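Local coordinates for cadherin-related family member 2 (Mus musculus, PDB 5CYX), which probably forms, through its extracellular cadherin repeats, calcium-dependent complexes with CDHR5 on neighbouring microvilli and so controls microvillar packing at the apical epithelial membrane, at residues V95-D100 / K132-A137; A187-G192 / K199-Q204; D217-F222 / Q312-S317; D255-S260 / A302-L307. All blocks are in the same frame, centred on the assembly; numbering follows the deposited sequence.

Contact 1: V95-D100 / K132-A137; sequences VEDRND and KDTGTA. With CA (calcium ion), chain C; CA (calcium ion), chain D; CA (calcium ion), chain B.
Asp133 and Asp100 meet at one calcium ion, their carboxylate planes only 23° apart, with OD1 of Asp133 and OD1 of Asp100 each 2.4 Å from the chain C ion. The two oxygens sit next to each other as fellow ligands, and the cation between them probably offsets their charges. Each carboxylate also reaches a second metal: Asp100 OD2 lies 2.2 Å from the chain B calcium, while Asp133 OD2 lies 2.3 Å from the chain D calcium. Asp133 thus ties two ions together from the 132-137 side. At the chain D ion it is joined by Asn99, whose amide stands nearly perpendicular to the Asp133 carboxylate (planes 87° apart), offers OD1 to the metal at 2.3 Å and donates from ND2 to Lys199 O. Ala137 CB packs on Asn99 CG at 3.6 Å, and Ala137 adds its carbonyl oxygen to the ion. Asp97 divides its carboxylate between metal and backbone: with CG anti to the backbone N (chi1 -167°), it swings toward the 132-137 loop, OD1 going to the chain C calcium and OD2 accepting from Thr134 N at 2.9 Å, on the syn side but somewhat out of the carboxylate plane. Arg98 O, Glu18 and Glu69 complete the chain C site, and Asn101, Asp131 and Asp189 the chain D site. This is the calcium-bound linker between the first and second cadherin repeats: strand 86-96 runs out into it, the loop between strands 123-126 and 140-148 folds over it, and Arg98 rests on strands 13-17 and 192-194.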
loop_
_atom_site.group_PDB
_atom_site.type_symbol
_atom_site.label_atom_id
_atom_site.label_comp_id
_atom_site.label_asym_id
_atom_site.label_seq_id
_atom_site.Cartn_x
_atom_site.Cartn_y
_atom_site.Cartn_z
ATOM N N VAL A 95 -4.321 -1.906 -38.855
ATOM C CA VAL A 95 -5.096 -2.857 -38.053
ATOM C C VAL A 95 -5.273 -2.274 -36.663
ATOM O O VAL A 95 -4.299 -1.919 -36.019
ATOM C CB VAL A 95 -4.415 -4.238 -37.987
ATOM C CG1 VAL A 95 -5.262 -5.238 -37.200
ATOM C CG2 VAL A 95 -4.220 -4.791 -39.385
ATOM N N GLU A 96 -6.513 -2.105 -36.215
ATOM C CA GLU A 96 -6.781 -1.614 -34.863
ATOM C C GLU A 96 -6.847 -2.734 -33.815
ATOM O O GLU A 96 -7.498 -3.794 -34.016
ATOM C CB GLU A 96 -8.100 -0.851 -34.794
ATOM C CG GLU A 96 -8.064 0.525 -35.411
ATOM C CD GLU A 96 -9.283 1.377 -35.038
ATOM O OE1 GLU A 96 -10.394 0.792 -34.888
ATOM O OE2 GLU A 96 -9.108 2.621 -34.909
ATOM N N ASP A 97 -6.248 -2.445 -32.670
ATOM C CA ASP A 97 -6.226 -3.342 -31.540
ATOM C C ASP A 97 -7.655 -3.533 -31.010
ATOM O O ASP A 97 -8.443 -2.553 -30.936
ATOM C CB ASP A 97 -5.322 -2.786 -30.405
ATOM C CG ASP A 97 -5.007 -3.841 -29.319
ATOM O OD1 ASP A 97 -5.107 -5.072 -29.585
ATOM O OD2 ASP A 97 -4.710 -3.421 -28.170
ATOM N N ARG A 98 -7.984 -4.788 -30.686
ATOM C CA ARG A 98 -9.238 -5.075 -29.902
ATOM C C ARG A 98 -8.884 -6.004 -28.710
ATOM O O ARG A 98 -7.790 -6.679 -28.696
ATOM C CB ARG A 98 -10.287 -5.681 -30.803
ATOM C CG ARG A 98 -10.815 -4.750 -31.883
ATOM C CD ARG A 98 -11.894 -3.873 -31.308
ATOM N NE ARG A 98 -12.400 -2.896 -32.257
ATOM C CZ ARG A 98 -11.876 -1.710 -32.509
ATOM N NH1 ARG A 98 -12.469 -0.914 -33.377
ATOM N NH2 ARG A 98 -10.765 -1.291 -31.923
ATOM N N ASN A 99 -9.741 -6.016 -27.692
ATOM C CA ASN A 99 -9.464 -6.791 -26.504
ATOM C C ASN A 99 -9.759 -8.296 -26.700
ATOM O O ASN A 99 -10.787 -8.814 -26.193
ATOM C CB ASN A 99 -10.203 -6.250 -25.309
ATOM C CG ASN A 99 -9.689 -6.777 -24.026
ATOM O OD1 ASN A 99 -8.654 -7.440 -23.978
ATOM N ND2 ASN A 99 -10.414 -6.523 -22.978
ATOM N N ASP A 100 -8.852 -8.968 -27.421
ATOM C CA ASP A 100 -8.944 -10.416 -27.661
ATOM C C ASP A 100 -7.878 -11.168 -26.883
ATOM O O ASP A 100 -7.749 -12.349 -27.093
ATOM C CB ASP A 100 -8.776 -10.737 -29.169
ATOM C CG ASP A 100 -7.422 -10.174 -29.754
ATOM O OD1 ASP A 100 -6.751 -9.343 -29.114
ATOM O OD2 ASP A 100 -6.994 -10.600 -30.825
ATOM N N LYS A 132 -1.344 -9.323 -23.551
ATOM C CA LYS A 132 -0.706 -8.846 -24.792
ATOM C C LYS A 132 -1.378 -7.682 -25.500
ATOM O O LYS A 132 -0.776 -7.104 -26.387
ATOM C CB LYS A 132 -0.546 -9.997 -25.760
ATOM C CG LYS A 132 0.409 -11.040 -25.208
ATOM C CD LYS A 132 1.459 -11.410 -26.235
ATOM C CE LYS A 132 0.897 -12.348 -27.307
ATOM N NZ LYS A 132 1.573 -12.156 -28.637
ATOM N N ASP A 133 -2.614 -7.321 -25.126
ATOM C CA ASP A 133 -3.258 -6.216 -25.789
ATOM C C ASP A 133 -2.558 -4.916 -25.329
ATOM O O ASP A 133 -1.747 -4.928 -24.406
ATOM C CB ASP A 133 -4.777 -6.183 -25.532
ATOM C CG ASP A 133 -5.451 -7.502 -25.961
ATOM O OD1 ASP A 133 -5.167 -7.986 -27.091
ATOM O OD2 ASP A 133 -6.134 -8.056 -25.103
ATOM N N THR A 134 -2.906 -3.819 -25.997
ATOM C CA THR A 134 -2.322 -2.499 -25.755
ATOM C C THR A 134 -3.407 -1.549 -25.227
ATOM O O THR A 134 -4.576 -1.700 -25.569
ATOM C CB THR A 134 -1.782 -1.962 -27.090
ATOM O OG1 THR A 134 -0.719 -2.821 -27.574
ATOM C CG2 THR A 134 -1.221 -0.492 -26.939
ATOM N N GLY A 135 -3.049 -0.545 -24.432
ATOM C CA GLY A 135 -4.049 0.328 -23.851
ATOM C C GLY A 135 -4.743 -0.365 -22.683
ATOM O O GLY A 135 -4.185 -1.297 -22.065
ATOM N N THR A 136 -5.931 0.125 -22.323
ATOM C CA THR A 136 -6.608 -0.403 -21.140
ATOM C C THR A 136 -6.912 -1.874 -21.348
ATOM O O THR A 136 -7.050 -2.609 -20.396
ATOM C CB THR A 136 -7.906 0.350 -20.785
ATOM O OG1 THR A 136 -8.786 0.257 -21.890
ATOM C CG2 THR A 136 -7.578 1.890 -20.530
ATOM N N ALA A 137 -7.038 -2.297 -22.591
ATOM C CA ALA A 137 -7.205 -3.723 -22.871
ATOM C C ALA A 137 -6.015 -4.554 -22.447
ATOM O O ALA A 137 -6.105 -5.816 -22.377
ATOM C CB ALA A 137 -7.446 -3.926 -24.344
HETATM CA CA CA C . -5.533 -7.337 -29.334
HETATM CA CA CA D . -6.720 -8.017 -22.843
HETATM CA CA CA B . -5.066 -10.444 -31.829
HETATM O O HOH W 1 -4.454 -12.382 -30.439
#

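Contact 2: A187-G192 / K199-Q204; sequences ACDSGG and KTQCSQ. With CA (calcium ion), chain D.
The calcium-binding end of strand 180-189 in the second cadherin repeat is fastened here to the returning 199-204 segment, the two running roughly antiparallel. A disulfide crosses between them, Cys188 SG to Cys202 SG at 2.2 Å with a chi3 of 96°. On one side of it the backbone of Ala187 is gripped twice: Ser203 N donates to Ala187 O at 2.8 Å, and Ala187 N donates to Ser203 OG at 3.1 Å. That hydroxyl in turn donates to Gln204 O, so an alanine in place of Ser203 would probably leave the Ala187 N-H and the Gln204 carbonyl without this shared partner. On the other side Asp189 N bonds to Gln201 O at 3.0 Å. The Asp189 side chain answers with OD1, which takes Gln201 N at 2.9 Å and Gly191 N at 3.2 Å from opposite faces of the carboxylate. Held this way, the group presents OD2 to the chain D calcium at 2.5 Å. Gln201 lies alongside it, amide plane almost perpendicular to the carboxylate, and sends NE2 to Asn99 O. Gly191 N closing back on Asp189 OD1 makes an Asx turn, in a cadherin linker site whose aspartate is fixed by second-shell backbone N-H groups.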
loop_
_atom_site.group_PDB
_atom_site.type_symbol
_atom_site.label_atom_id
_atom_site.label_comp_id
_atom_site.label_asym_id
_atom_site.label_seq_id
_atom_site.Cartn_x
_atom_site.Cartn_y
_atom_site.Cartn_z
ATOM N N ALA A 187 -6.665 -12.090 -12.362
ATOM C CA ALA A 187 -6.197 -10.873 -12.975
ATOM C C ALA A 187 -7.144 -10.586 -14.116
ATOM O O ALA A 187 -7.440 -11.496 -14.873
ATOM C CB ALA A 187 -4.743 -11.036 -13.473
ATOM N N CYS A 188 -7.645 -9.352 -14.201
ATOM C CA CYS A 188 -8.416 -8.906 -15.353
ATOM C C CYS A 188 -7.721 -7.729 -16.013
ATOM O O CYS A 188 -6.876 -7.067 -15.403
ATOM C CB CYS A 188 -9.844 -8.507 -14.960
ATOM S SG CYS A 188 -10.700 -9.802 -14.024
ATOM N N ASP A 189 -8.065 -7.464 -17.260
ATOM C CA ASP A 189 -7.613 -6.254 -17.864
ATOM C C ASP A 189 -8.614 -5.150 -17.432
ATOM O O ASP A 189 -9.622 -5.412 -16.721
ATOM C CB ASP A 189 -7.402 -6.390 -19.385
ATOM C CG ASP A 189 -8.628 -6.859 -20.125
ATOM O OD1 ASP A 189 -9.738 -6.485 -19.718
ATOM O OD2 ASP A 189 -8.484 -7.642 -21.110
ATOM N N SER A 190 -8.372 -3.961 -17.918
ATOM C CA SER A 190 -9.125 -2.772 -17.531
ATOM C C SER A 190 -10.163 -2.441 -18.636
ATOM O O SER A 190 -10.683 -1.363 -18.709
ATOM C CB SER A 190 -8.150 -1.604 -17.291
ATOM O OG SER A 190 -7.124 -1.935 -16.354
ATOM N N GLY A 191 -10.486 -3.415 -19.493
ATOM C CA GLY A 191 -11.506 -3.254 -20.503
ATOM C C GLY A 191 -11.008 -2.623 -21.782
ATOM O O GLY A 191 -9.893 -2.037 -21.867
ATOM N N GLY A 192 -11.878 -2.735 -22.764
ATOM C CA GLY A 192 -11.645 -2.391 -24.165
ATOM C C GLY A 192 -12.901 -2.826 -24.946
ATOM O O GLY A 192 -14.008 -2.871 -24.393
ATOM N N LYS A 199 -15.679 -4.997 -23.460
ATOM C CA LYS A 199 -15.221 -6.328 -23.150
ATOM C C LYS A 199 -14.071 -6.209 -22.158
ATOM O O LYS A 199 -13.133 -5.388 -22.361
ATOM C CB LYS A 199 -14.774 -7.019 -24.426
ATOM C CG LYS A 199 -14.198 -8.416 -24.214
ATOM C CD LYS A 199 -15.306 -9.371 -23.725
ATOM C CE LYS A 199 -14.805 -10.806 -23.621
ATOM N NZ LYS A 199 -15.871 -11.670 -23.052
ATOM N N THR A 200 -14.187 -6.943 -21.054
ATOM C CA THR A 200 -13.105 -7.068 -20.070
ATOM C C THR A 200 -12.713 -8.528 -20.073
ATOM O O THR A 200 -13.602 -9.377 -20.061
ATOM C CB THR A 200 -13.588 -6.669 -18.668
ATOM O OG1 THR A 200 -13.891 -5.255 -18.622
ATOM C CG2 THR A 200 -12.531 -7.023 -17.599
ATOM N N GLN A 201 -11.411 -8.844 -20.083
ATOM C CA GLN A 201 -10.991 -10.281 -20.036
ATOM C C GLN A 201 -10.374 -10.632 -18.703
ATOM O O GLN A 201 -9.675 -9.795 -18.115
ATOM C CB GLN A 201 -9.999 -10.585 -21.137
ATOM C CG GLN A 201 -10.491 -10.265 -22.538
ATOM C CD GLN A 201 -11.226 -11.409 -23.195
ATOM O OE1 GLN A 201 -11.513 -12.434 -22.568
ATOM N NE2 GLN A 201 -11.533 -11.245 -24.466
ATOM N N CYS A 202 -10.621 -11.861 -18.228
ATOM C CA CYS A 202 -10.071 -12.342 -16.935
ATOM C C CYS A 202 -9.196 -13.606 -17.099
ATOM O O CYS A 202 -9.326 -14.345 -18.055
ATOM C CB CYS A 202 -11.194 -12.541 -15.884
ATOM S SG CYS A 202 -12.019 -10.988 -15.310
ATOM N N SER A 203 -8.252 -13.799 -16.189
ATOM C CA SER A 203 -7.383 -14.955 -16.231
ATOM C C SER A 203 -8.086 -16.168 -15.700
ATOM O O SER A 203 -9.156 -16.071 -15.122
ATOM C CB SER A 203 -6.194 -14.742 -15.322
ATOM O OG SER A 203 -6.626 -14.757 -13.975
ATOM N N GLN A 204 -7.421 -17.317 -15.844
ATOM C CA GLN A 204 -7.817 -18.499 -15.090
ATOM C C GLN A 204 -7.475 -18.233 -13.597
ATOM O O GLN A 204 -6.558 -17.486 -13.315
ATOM C CB GLN A 204 -7.115 -19.791 -15.624
ATOM C CG GLN A 204 -5.593 -19.863 -15.418
ATOM C CD GLN A 204 -4.965 -21.200 -15.921
ATOM O OE1 GLN A 204 -5.518 -22.275 -15.720
ATOM N NE2 GLN A 204 -3.783 -21.110 -16.532
HETATM CA CA CA D . -6.720 -8.017 -22.843
#

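Contact 3: D217-F222 / Q312-S317; sequences DLDPRF and QEAKAS. With CA (calcium ion), chain E; CA (calcium ion), chain F.
With CG anti to its carbonyl carbon (chi1 -74°), Asp219 lays its carboxylate against the backbone of Ala314 and Lys315, OD1 coming 3.4 Å from Ala314 CA; the same turn at Phe222 (chi1 -73°) brings the ring to Ala316, whose carbonyl O meets CE2 at the ring edge, 3.7 Å away. Between them Pro220 lies over the 314-316 backbone, its CD 3.6 Å from Ala314 C and its CG 4.3 Å from Ala316 CB. A glycine in place of Pro220 would probably open a gap over Ala314 and Ala316 and release the backbone torsion at this position that the ring now fixes. Just before this part of the chain, Leu218 O binds the chain F calcium at 2.3 Å, and Asp217 OD1 the chain E ion at 2.4 Å. Strands 220-222 and 315-317 run 21° from parallel; they lie in different sheets of the third repeat's sandwich and meet by packing, largely side chain against backbone. Water 2 adds a polar link: it accepts from Lys315 N, donates to Glu313 O and makes a weak bond to Asp219 OD2. Proline, phenylalanine and two alanines thus pack the strand against the other sheet, just where the calcium-binding linker from the second repeat ends.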
loop_
_atom_site.group_PDB
_atom_site.type_symbol
_atom_site.label_atom_id
_atom_site.label_comp_id
_atom_site.label_asym_id
_atom_site.label_seq_id
_atom_site.Cartn_x
_atom_site.Cartn_y
_atom_site.Cartn_z
ATOM N N ASP A 217 6.716 -16.532 21.080
ATOM C CA ASP A 217 6.174 -15.348 21.745
ATOM C C ASP A 217 4.968 -15.622 22.625
ATOM O O ASP A 217 4.243 -14.701 22.937
ATOM C CB ASP A 217 5.781 -14.312 20.684
ATOM C CG ASP A 217 4.673 -14.800 19.746
ATOM O OD1 ASP A 217 4.270 -16.003 19.725
ATOM O OD2 ASP A 217 4.202 -13.936 18.999
ATOM N N LEU A 218 4.762 -16.872 23.017
ATOM C CA LEU A 218 3.742 -17.220 23.964
ATOM C C LEU A 218 4.430 -17.948 25.095
ATOM O O LEU A 218 5.305 -18.835 24.877
ATOM C CB LEU A 218 2.687 -18.091 23.290
ATOM C CG LEU A 218 1.868 -17.418 22.191
ATOM C CD1 LEU A 218 1.021 -18.451 21.481
ATOM C CD2 LEU A 218 0.957 -16.349 22.801
ATOM N N ASP A 219 4.045 -17.591 26.315
ATOM C CA ASP A 219 4.631 -18.193 27.504
ATOM C C ASP A 219 4.143 -19.644 27.679
ATOM O O ASP A 219 3.125 -20.021 27.108
ATOM C CB ASP A 219 4.310 -17.350 28.762
ATOM C CG ASP A 219 5.133 -16.042 28.840
ATOM O OD1 ASP A 219 6.157 -15.893 28.128
ATOM O OD2 ASP A 219 4.745 -15.161 29.634
ATOM N N PRO A 220 4.881 -20.456 28.460
ATOM C CA PRO A 220 4.425 -21.805 28.819
ATOM C C PRO A 220 3.251 -21.827 29.790
ATOM O O PRO A 220 3.105 -20.901 30.576
ATOM C CB PRO A 220 5.641 -22.402 29.509
ATOM C CG PRO A 220 6.309 -21.224 30.112
ATOM C CD PRO A 220 6.169 -20.129 29.096
ATOM N N ARG A 221 2.448 -22.889 29.750
ATOM C CA ARG A 221 1.285 -23.058 30.648
ATOM C C ARG A 221 1.278 -24.399 31.363
ATOM O O ARG A 221 1.404 -25.455 30.739
ATOM C CB ARG A 221 -0.005 -22.971 29.856
ATOM C CG ARG A 221 -0.380 -21.567 29.472
ATOM C CD ARG A 221 -1.505 -21.594 28.452
ATOM N NE ARG A 221 -2.456 -20.501 28.669
ATOM C CZ ARG A 221 -3.362 -20.432 29.655
ATOM N NH1 ARG A 221 -4.151 -19.364 29.733
ATOM N NH2 ARG A 221 -3.482 -21.396 30.573
ATOM N N PHE A 222 1.072 -24.357 32.668
ATOM C CA PHE A 222 0.918 -25.579 33.440
ATOM C C PHE A 222 -0.302 -26.375 32.982
ATOM O O PHE A 222 -1.290 -25.813 32.540
ATOM C CB PHE A 222 0.821 -25.260 34.926
ATOM C CG PHE A 222 2.129 -24.851 35.518
ATOM C CD1 PHE A 222 3.028 -25.813 35.969
ATOM C CD2 PHE A 222 2.481 -23.508 35.596
ATOM C CE1 PHE A 222 4.240 -25.438 36.502
ATOM C CE2 PHE A 222 3.715 -23.132 36.113
ATOM C CZ PHE A 222 4.586 -24.096 36.573
ATOM N N GLN A 312 13.881 -12.220 25.946
ATOM C CA GLN A 312 13.609 -12.429 27.366
ATOM C C GLN A 312 13.159 -13.853 27.662
ATOM O O GLN A 312 12.813 -14.608 26.765
ATOM C CB GLN A 312 12.511 -11.487 27.829
ATOM C CG GLN A 312 12.769 -10.015 27.555
ATOM C CD GLN A 312 11.498 -9.189 27.669
ATOM O OE1 GLN A 312 11.392 -8.319 28.531
ATOM N NE2 GLN A 312 10.511 -9.473 26.807
ATOM N N GLU A 313 13.114 -14.168 28.949
ATOM C CA GLU A 313 12.619 -15.448 29.440
ATOM C C GLU A 313 11.110 -15.585 29.309
ATOM O O GLU A 313 10.376 -14.671 29.622
ATOM C CB GLU A 313 13.005 -15.669 30.894
ATOM C CG GLU A 313 14.498 -15.685 31.097
ATOM C CD GLU A 313 14.901 -16.222 32.439
ATOM O OE1 GLU A 313 14.121 -16.098 33.397
ATOM O OE2 GLU A 313 16.013 -16.784 32.524
ATOM N N ALA A 314 10.686 -16.752 28.816
ATOM C CA ALA A 314 9.296 -17.129 28.693
ATOM C C ALA A 314 9.043 -18.045 29.867
ATOM O O ALA A 314 9.583 -19.165 29.911
ATOM C CB ALA A 314 9.063 -17.849 27.375
ATOM N N LYS A 315 8.236 -17.552 30.807
ATOM C CA LYS A 315 8.037 -18.160 32.121
ATOM C C LYS A 315 6.583 -18.213 32.505
ATOM O O LYS A 315 5.772 -17.456 31.998
ATOM C CB LYS A 315 8.711 -17.330 33.215
ATOM C CG LYS A 315 10.220 -17.137 33.074
ATOM C CD LYS A 315 10.765 -16.325 34.250
ATOM C CE LYS A 315 10.386 -14.857 34.129
ATOM N NZ LYS A 315 10.683 -14.133 35.392
ATOM N N ALA A 316 6.285 -19.070 33.461
ATOM C CA ALA A 316 4.997 -19.065 34.161
ATOM C C ALA A 316 5.234 -19.639 35.534
ATOM O O ALA A 316 6.219 -20.366 35.752
ATOM C CB ALA A 316 3.959 -19.884 33.416
ATOM N N SER A 317 4.346 -19.305 36.464
ATOM C CA SER A 317 4.509 -19.731 37.839
ATOM C C SER A 317 3.211 -20.171 38.483
ATOM O O SER A 317 2.132 -19.780 38.058
ATOM C CB SER A 317 5.144 -18.615 38.664
ATOM O OG SER A 317 4.301 -17.490 38.686
HETATM CA CA CA E . 4.153 -18.036 18.529
HETATM CA CA CA F . 6.991 -20.137 23.974
HETATM O O HOH W 2 7.361 -14.611 30.696
HETATM O O HOH W 3 1.818 -17.930 18.105
HETATM O O HOH W 4 8.229 -17.914 23.969
HETATM O O HOH W 5 8.505 -21.139 22.260
#

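Contact 4: D255-S260 / A302-L307; sequences DIVTYS and ATEKNL. With CA (calcium ion), chain F.
Strands 257-260 and 302-304 pair antiparallel, 146° apart in direction, with Thr258 and Thr303 as the hydrogen-bonded pair: Thr258 N reaches Thr303 O at 2.9 Å and Thr303 N reaches Thr258 O at 2.8 Å. Beyond the Val257-Glu304 pair, Lys305 N donates to Ile256 O at 3.0 Å. Val257, Tyr259, Ala302 and Glu304 share the face turned to the other sheet. There Ala302 CB sits 3.6 Å from Val257 CG1 and also touches the Tyr259 ring at CE2, while Val257 CG1 covers one face of that ring near its rim; the Tyr259 hydroxyl bonds to Ala246 N. Ahead of strand 257-264, Asp255 has CG anti to its backbone N (chi1 -164°), which carries the carboxylate across to the 302-307 segment, where OD2 receives Asn306 N at 3.1 Å through its syn lone pair. Ile256 and Lys305 run side by side, CG2 of Ile256 3.7 Å from CD of Lys305, and the aliphatic part of the lysine lies along the isoleucine at the surface. Glu304 points the other way, its chain extended beyond CG, and grips the chain F calcium with both oxygens, OE1 at 2.4 Å and OE2 at 2.5 Å. Main-chain bonds therefore fix the backbone on which a bidentate calcium ligand stands, and Asp255 holds the backbone at Asn306, two residues on, in keeping with a fold whose linkers depend on calcium.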
loop_
_atom_site.group_PDB
_atom_site.type_symbol
_atom_site.label_atom_id
_atom_site.label_comp_id
_atom_site.label_asym_id
_atom_site.label_seq_id
_atom_site.Cartn_x
_atom_site.Cartn_y
_atom_site.Cartn_z
ATOM N N ASP A 255 9.161 -25.972 22.703
ATOM C CA ASP A 255 10.460 -25.755 23.328
ATOM C C ASP A 255 10.444 -26.538 24.633
ATOM O O ASP A 255 9.412 -26.618 25.282
ATOM C CB ASP A 255 10.618 -24.242 23.644
ATOM C CG ASP A 255 12.069 -23.821 23.940
ATOM O OD1 ASP A 255 12.985 -24.657 23.949
ATOM O OD2 ASP A 255 12.285 -22.619 24.188
ATOM N N ILE A 256 11.587 -27.077 25.031
ATOM C CA ILE A 256 11.723 -27.743 26.310
ATOM C C ILE A 256 11.510 -26.754 27.483
ATOM O O ILE A 256 11.865 -25.574 27.383
ATOM C CB ILE A 256 13.132 -28.379 26.455
ATOM C CG1 ILE A 256 13.345 -29.467 25.375
ATOM C CG2 ILE A 256 13.286 -29.020 27.831
ATOM C CD1 ILE A 256 14.742 -30.068 25.368
ATOM N N VAL A 257 10.964 -27.249 28.592
ATOM C CA VAL A 257 10.766 -26.425 29.777
ATOM C C VAL A 257 11.569 -26.941 30.964
ATOM O O VAL A 257 11.632 -28.142 31.170
ATOM C CB VAL A 257 9.262 -26.363 30.152
ATOM C CG1 VAL A 257 9.088 -25.690 31.484
ATOM C CG2 VAL A 257 8.502 -25.637 29.075
ATOM N N THR A 258 12.155 -26.027 31.742
ATOM C CA THR A 258 12.747 -26.369 33.028
ATOM C C THR A 258 12.000 -25.675 34.143
ATOM O O THR A 258 11.155 -24.828 33.898
ATOM C CB THR A 258 14.234 -26.024 33.105
ATOM O OG1 THR A 258 14.404 -24.620 32.954
ATOM C CG2 THR A 258 14.975 -26.706 32.020
ATOM N N TYR A 259 12.297 -26.064 35.376
ATOM C CA TYR A 259 11.503 -25.658 36.536
ATOM C C TYR A 259 12.461 -25.246 37.626
ATOM O O TYR A 259 13.568 -25.712 37.678
ATOM C CB TYR A 259 10.639 -26.837 37.036
ATOM C CG TYR A 259 9.772 -27.444 35.944
ATOM C CD1 TYR A 259 10.239 -28.469 35.099
ATOM C CD2 TYR A 259 8.504 -26.990 35.747
ATOM C CE1 TYR A 259 9.427 -28.993 34.083
ATOM C CE2 TYR A 259 7.707 -27.500 34.754
ATOM C CZ TYR A 259 8.137 -28.495 33.940
ATOM O OH TYR A 259 7.248 -28.912 32.974
ATOM N N SER A 260 12.033 -24.349 38.492
ATOM C CA SER A 260 12.747 -24.033 39.735
ATOM C C SER A 260 11.690 -23.638 40.771
ATOM O O SER A 260 10.609 -23.235 40.412
ATOM C CB SER A 260 13.746 -22.893 39.518
ATOM O OG SER A 260 13.090 -21.767 38.936
ATOM N N ALA A 302 8.226 -22.267 35.779
ATOM C CA ALA A 302 8.604 -22.989 34.582
ATOM C C ALA A 302 9.147 -21.968 33.610
ATOM O O ALA A 302 8.544 -20.940 33.406
ATOM C CB ALA A 302 7.392 -23.690 33.985
ATOM N N THR A 303 10.274 -22.279 32.990
ATOM C CA THR A 303 10.971 -21.375 32.082
ATOM C C THR A 303 11.360 -22.174 30.834
ATOM O O THR A 303 11.953 -23.256 30.938
ATOM C CB THR A 303 12.254 -20.820 32.741
ATOM O OG1 THR A 303 11.950 -20.285 34.033
ATOM C CG2 THR A 303 12.881 -19.750 31.908
ATOM N N GLU A 304 11.025 -21.641 29.663
ATOM C CA GLU A 304 11.435 -22.226 28.404
ATOM C C GLU A 304 12.942 -22.134 28.297
ATOM O O GLU A 304 13.565 -21.270 28.894
ATOM C CB GLU A 304 10.739 -21.555 27.225
ATOM C CG GLU A 304 9.245 -21.854 27.220
ATOM C CD GLU A 304 8.452 -21.161 26.129
ATOM O OE1 GLU A 304 9.015 -20.700 25.133
ATOM O OE2 GLU A 304 7.220 -21.140 26.213
ATOM N N LYS A 305 13.535 -23.038 27.546
ATOM C CA LYS A 305 14.986 -23.084 27.475
ATOM C C LYS A 305 15.544 -21.981 26.610
ATOM O O LYS A 305 16.600 -21.463 26.898
ATOM C CB LYS A 305 15.464 -24.453 27.011
ATOM C CG LYS A 305 15.359 -25.496 28.124
ATOM C CD LYS A 305 16.195 -26.753 27.872
ATOM C CE LYS A 305 17.674 -26.538 28.122
ATOM N NZ LYS A 305 18.440 -27.768 27.758
ATOM N N ASN A 306 14.828 -21.615 25.559
ATOM C CA ASN A 306 15.234 -20.534 24.684
ATOM C C ASN A 306 14.477 -19.254 25.002
ATOM O O ASN A 306 13.344 -19.287 25.501
ATOM C CB ASN A 306 15.015 -20.934 23.227
ATOM C CG ASN A 306 15.838 -22.157 22.854
ATOM O OD1 ASN A 306 15.364 -23.292 22.908
ATOM N ND2 ASN A 306 17.100 -21.933 22.572
ATOM N N LEU A 307 15.128 -18.130 24.696
ATOM C CA LEU A 307 14.554 -16.814 24.931
ATOM C C LEU A 307 13.497 -16.574 23.888
ATOM O O LEU A 307 13.568 -17.107 22.794
ATOM C CB LEU A 307 15.633 -15.711 24.865
ATOM C CG LEU A 307 16.797 -15.827 25.872
ATOM C CD1 LEU A 307 17.794 -14.701 25.640
ATOM C CD2 LEU A 307 16.330 -15.838 27.317
HETATM CA CA CA F . 6.991 -20.137 23.974
HETATM O O HOH W 6 11.208 -20.910 22.655
HETATM O O HOH W 7 12.250 -21.997 36.091
HETATM O O HOH W 4 8.229 -17.914 23.969
HETATM O O HOH W 5 8.505 -21.139 22.260
#

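The four contacts gather near the two calcium linkers that flank the second cadherin repeat, contacts 1 and 2 at the linker from the first repeat and contacts 3 and 4 at the start of the third, with the centres of contacts 1 and 3 about 60 Å apart. Contacts 1 and 2 share the chain D calcium, contacts 3 and 4 the chain F ion. Contact 4 lies at the surface; the others are partly buried. Metal ligands dominate contact 1, a disulfide and backbone bonds contact 2, packing between sheets contact 3, and strand pairing contact 4. Strand 315-324 of contact 3 and strand 295-304 of contact 4 are neighbours in one sheet.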